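Side-chain contacts in putative phosphoglycolate phosphatase (Lactobacillus delbrueckii, PDB 2HI0), which probably hydrolyses the phosphate ester of 2-phosphoglycolate, as a member of the haloacid dehalogenase (HAD) superfamily of phosphatases: residues G161-R164 with K165-D169; Q196-N200 with S201-E205. All blocks are in the same frame, centred on the assembly; numbering follows the deposited sequence.

Interaction 1 of 2, residues G161-R164 with K165-D169; sequences GIRR and KPAPD
The guanidinium of R163 has the methyl CB of A167 over one face, 3.6 Å above the plane and displaced toward the rim, and the carboxylate of D169 at its edge. The grip on D169 is side-on and converges on a single oxygen: NE of R163 lies 3.0 Å from OD1 of D169, and NH2 of R163 lies 2.9 Å from the same OD1. With the two planes 79° apart, both nitrogens share OD1 instead of pairing with one oxygen each; NH2 comes in on the syn lone pair, whereas NE meets the oxygen from above the carboxylate plane. A bend at chi3 (-64°) turns the R163 chain back over A167, whose small side chain lets the arginine fold down closely. R164 donates from NH1 to O of K165 (2.9 Å), which lies at the edge of the guanidinium, tilted a little from its plane, and offers a lone pair; CD of P166 approaches the same group obliquely. N of A167 donates to O of R164 at 3.0 Å, and the cis peptide before P166 makes this a type VIa beta turn, a geometry that calls for proline at its third position. A water gives hydrogen bonds to O of R163 and O of A167. K165 points the other way, and its NZ forms salt bridges with D10 and D194. This is the loop between strand 154-158 and helix 169-178 of a HAD hydrolase, carrying a lysine that reaches the metal-binding aspartate D10, consistent with the conserved lysine of HAD motif III.

Interaction 2 of 2, residues Q196-N200 with S201-E205; sequences QTARN and SEMDE
A198 and S201 sit at a Schellman motif that ends helix 192-200 and turns the chain into strand 204-208 of a beta-alpha-beta unit. S201 folds back along the helix, its OG beside its own backbone N (chi1 -59°), and donates to O of T197 at 2.9 Å, tilted 33° from that carbonyl plane. An alanine here would remove the hydroxyl and is likely to leave O of T197 relying on the weak bond from the backbone N at that position. The methyl of A198 meets CB of E205 at 3.4 Å, close enough that a small residue suits the place, and CG of E205 also touches it. CG of M203, a selenomethionine, is 4.2 Å from CB of A198 and 3.6 Å from O of A198. E202, in the C-prime position with positive phi (58°), lets N of M203 reach back to O of A198 at 3.0 Å and N of E202 to O of R199 at 3.2 Å. O of A198 also accepts from N of S201, the two donors lying on opposite faces of its carbonyl plane. On the solvent side E202 bends at chi2, and a water donates both to O of R199 and to OE1 of E202, the latter at 2.6 Å.

How the interactions relate
Interaction 1 precedes interaction 2 along the chain, with the rest of helix 169-178 and strand 185-189 between them; their centres are 13 Å apart. ND2 of N200 probably donates to O of P166 at 2.9 Å, tying the last turn of helix 192-200 to the cis-proline loop. OG1 of T197, hydrogen-bonded to O of I193, packs 3.3 Å from both CA of P166 and CB of K165, so the helix backs the stem of the lysine. From there the side chain of K165 runs to about 5 Å from the bound sodium ion, held by D10, D12 and D190, whereas that of E205 stays about 9 Å away. Interaction 1 thus borders the probable active site, and interaction 2 touches it through P166 and K165.

Interaction 1 of 2, residues G161-R164 with K165-D169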
loop_
_atom_site.group_PDB
_atom_site.type_symbol
_atom_site.label_atom_id
_atom_site.label_comp_id
_atom_site.label_asym_id
_atom_site.label_seq_id
_atom_site.Cartn_x
_atom_site.Cartn_y
_atom_site.Cartn_z
ATOM N N GLY A 161 -0.317 8.495 -15.492
ATOM C CA GLY A 161 0.827 8.852 -16.295
ATOM C C GLY A 161 2.185 8.561 -15.672
ATOM O O GLY A 161 3.218 8.757 -16.308
ATOM N N ILE A 162 2.179 8.090 -14.419
ATOM C CA ILE A 162 3.397 7.672 -13.744
ATOM C C ILE A 162 3.214 6.230 -13.258
ATOM O O ILE A 162 2.191 5.907 -12.615
ATOM C CB ILE A 162 3.674 8.580 -12.555
ATOM C CG1 ILE A 162 3.810 10.034 -13.043
ATOM C CG2 ILE A 162 4.945 8.136 -11.774
ATOM C CD1 ILE A 162 5.077 10.275 -13.902
ATOM N N ARG A 163 4.163 5.363 -13.571
ATOM C CA ARG A 163 4.005 3.942 -13.212
ATOM C C ARG A 163 3.834 3.688 -11.699
ATOM O O ARG A 163 4.538 4.275 -10.856
ATOM C CB ARG A 163 5.139 3.070 -13.757
ATOM C CG ARG A 163 5.248 3.090 -15.247
ATOM C CD ARG A 163 6.253 2.126 -15.750
ATOM N NE ARG A 163 7.635 2.427 -15.322
ATOM C CZ ARG A 163 8.705 1.726 -15.699
ATOM N NH1 ARG A 163 8.554 0.656 -16.465
ATOM N NH2 ARG A 163 9.908 2.040 -15.265
ATOM N N ARG A 164 2.901 2.772 -11.392
ATOM C CA ARG A 164 2.673 2.344 -10.045
ATOM C C ARG A 164 3.790 1.434 -9.564
ATOM O O ARG A 164 4.570 0.931 -10.355
ATOM C CB ARG A 164 1.318 1.647 -9.971
ATOM C CG ARG A 164 1.297 0.337 -10.795
ATOM C CD ARG A 164 0.046 -0.469 -10.434
ATOM N NE ARG A 164 -0.113 -1.666 -11.275
ATOM C CZ ARG A 164 0.420 -2.856 -11.034
ATOM N NH1 ARG A 164 1.216 -3.081 -9.996
ATOM N NH2 ARG A 164 0.148 -3.853 -11.862
ATOM N N LYS A 165 3.827 1.227 -8.264
ATOM C CA LYS A 165 4.699 0.213 -7.665
ATOM C C LYS A 165 4.193 -1.123 -8.257
ATOM O O LYS A 165 2.956 -1.324 -8.415
ATOM C CB LYS A 165 4.565 0.180 -6.129
ATOM C CG LYS A 165 5.026 1.411 -5.329
ATOM C CD LYS A 165 4.264 1.516 -3.988
ATOM C CE LYS A 165 4.542 0.311 -3.116
ATOM N NZ LYS A 165 3.693 0.291 -1.881
ATOM N N PRO A 166 5.097 -2.070 -8.514
ATOM C CA PRO A 166 6.512 -2.111 -8.154
ATOM C C PRO A 166 7.512 -1.552 -9.155
ATOM O O PRO A 166 8.705 -1.779 -8.935
ATOM C CB PRO A 166 6.738 -3.607 -7.927
ATOM C CG PRO A 166 5.879 -4.280 -8.948
ATOM C CD PRO A 166 4.658 -3.372 -9.095
ATOM N N ALA A 167 7.067 -0.765 -10.163
ATOM C CA ALA A 167 8.035 -0.016 -10.979
ATOM C C ALA A 167 8.806 0.892 -10.039
ATOM O O ALA A 167 8.250 1.319 -9.005
ATOM C CB ALA A 167 7.351 0.824 -12.072
ATOM N N PRO A 168 10.074 1.187 -10.373
ATOM C CA PRO A 168 10.849 2.019 -9.441
ATOM C C PRO A 168 10.527 3.518 -9.458
ATOM O O PRO A 168 11.070 4.252 -8.619
ATOM C CB PRO A 168 12.289 1.819 -9.913
ATOM C CG PRO A 168 12.174 1.432 -11.320
ATOM C CD PRO A 168 10.895 0.672 -11.468
ATOM N N ASP A 169 9.692 3.978 -10.386
ATOM C CA ASP A 169 9.614 5.386 -10.648
ATOM C C ASP A 169 9.251 6.232 -9.412
ATOM O O ASP A 169 9.831 7.292 -9.149
ATOM C CB ASP A 169 8.587 5.665 -11.749
ATOM C CG ASP A 169 8.862 4.924 -13.057
ATOM O OD1 ASP A 169 9.116 3.711 -13.025
ATOM O OD2 ASP A 169 8.770 5.544 -14.128
HETATM O O HOH W 1 6.562 3.455 -9.206
#

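Interaction 2 of 2, residues Q196-N200 with S201-E205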
loop_
_atom_site.group_PDB
_atom_site.type_symbol
_atom_site.label_atom_id
_atom_site.label_comp_id
_atom_site.label_asym_id
_atom_site.label_seq_id
_atom_site.Cartn_x
_atom_site.Cartn_y
_atom_site.Cartn_z
ATOM N N GLN A 196 8.843 -6.449 -3.925
ATOM C CA GLN A 196 9.315 -6.196 -5.275
ATOM C C GLN A 196 9.801 -4.749 -5.519
ATOM O O GLN A 196 10.807 -4.498 -6.201
ATOM C CB GLN A 196 8.206 -6.533 -6.242
ATOM C CG GLN A 196 7.840 -8.008 -6.242
ATOM C CD GLN A 196 6.586 -8.259 -7.056
ATOM O OE1 GLN A 196 6.353 -7.589 -8.089
ATOM N NE2 GLN A 196 5.772 -9.229 -6.621
ATOM N N THR A 197 9.062 -3.808 -4.974
ATOM C CA THR A 197 9.395 -2.407 -5.115
ATOM C C THR A 197 10.829 -2.154 -4.571
ATOM O O THR A 197 11.653 -1.475 -5.220
ATOM C CB THR A 197 8.396 -1.559 -4.345
ATOM O OG1 THR A 197 7.103 -1.667 -4.975
ATOM C CG2 THR A 197 8.832 -0.085 -4.344
ATOM N N ALA A 198 11.099 -2.699 -3.383
ATOM C CA ALA A 198 12.446 -2.576 -2.747
ATOM C C ALA A 198 13.549 -3.129 -3.645
ATOM O O ALA A 198 14.537 -2.456 -3.916
ATOM C CB ALA A 198 12.469 -3.244 -1.383
ATOM N N ARG A 199 13.354 -4.358 -4.121
ATOM C CA ARG A 199 14.376 -4.983 -4.988
ATOM C C ARG A 199 14.591 -4.192 -6.270
ATOM O O ARG A 199 15.719 -4.008 -6.711
ATOM C CB ARG A 199 13.998 -6.418 -5.331
ATOM C CG ARG A 199 15.122 -7.143 -6.136
ATOM C CD ARG A 199 15.427 -8.452 -5.529
ATOM N NE ARG A 199 16.602 -9.099 -6.106
ATOM C CZ ARG A 199 17.206 -10.135 -5.527
ATOM N NH1 ARG A 199 16.763 -10.572 -4.350
ATOM N NH2 ARG A 199 18.260 -10.732 -6.092
ATOM N N ASN A 200 13.486 -3.725 -6.862
ATOM C CA ASN A 200 13.517 -2.924 -8.088
ATOM C C ASN A 200 14.149 -1.539 -7.891
ATOM O O ASN A 200 14.670 -0.929 -8.840
ATOM C CB ASN A 200 12.108 -2.811 -8.767
ATOM C CG ASN A 200 11.523 -4.170 -9.161
ATOM O OD1 ASN A 200 12.248 -5.162 -9.225
ATOM N ND2 ASN A 200 10.195 -4.228 -9.372
ATOM N N SER A 201 14.202 -1.102 -6.628
ATOM C CA SER A 201 14.789 0.183 -6.262
ATOM C C SER A 201 16.155 0.030 -5.594
ATOM O O SER A 201 16.687 1.001 -5.088
ATOM C CB SER A 201 13.857 0.936 -5.327
ATOM O OG SER A 201 12.580 1.175 -5.938
ATOM N N GLU A 202 16.705 -1.174 -5.622
ATOM C CA GLU A 202 18.044 -1.463 -5.145
ATOM C C GLU A 202 18.200 -1.064 -3.651
ATOM O O GLU A 202 19.218 -0.495 -3.236
ATOM C CB GLU A 202 19.109 -0.811 -6.039
ATOM C CG GLU A 202 19.015 -1.188 -7.554
ATOM C CD GLU A 202 19.266 -2.678 -7.906
ATOM O OE1 GLU A 202 19.839 -3.448 -7.098
ATOM O OE2 GLU A 202 18.888 -3.073 -9.032
HETATM N N MSE A 203 17.171 -1.388 -2.869
HETATM C CA MSE A 203 17.211 -1.135 -1.423
HETATM C C MSE A 203 16.640 -2.304 -0.611
HETATM O O MSE A 203 15.931 -3.180 -1.123
HETATM C CB MSE A 203 16.491 0.151 -1.105
HETATM C CG MSE A 203 15.034 0.069 -1.345
HETATM SE SE MSE A 203 14.176 1.784 -0.918
HETATM C CE MSE A 203 15.010 2.935 -2.132
ATOM N N ASP A 204 17.038 -2.340 0.660
ATOM C CA ASP A 204 16.549 -3.329 1.604
ATOM C C ASP A 204 15.061 -3.121 1.880
ATOM O O ASP A 204 14.490 -2.048 1.661
ATOM C CB ASP A 204 17.313 -3.206 2.954
ATOM C CG ASP A 204 18.796 -3.558 2.864
ATOM O OD1 ASP A 204 19.245 -4.074 1.835
ATOM O OD2 ASP A 204 19.545 -3.340 3.848
ATOM N N GLU A 205 14.455 -4.165 2.436
ATOM C CA GLU A 205 13.012 -4.172 2.766
ATOM C C GLU A 205 12.730 -4.842 4.110
ATOM O O GLU A 205 13.358 -5.831 4.476
ATOM C CB GLU A 205 12.176 -4.854 1.647
ATOM C CG GLU A 205 10.705 -4.458 1.574
ATOM C CD GLU A 205 9.694 -5.469 2.183
ATOM O OE1 GLU A 205 10.059 -6.530 2.768
ATOM O OE2 GLU A 205 8.473 -5.152 2.035
HETATM O O HOH W 2 18.182 -5.107 -5.951
#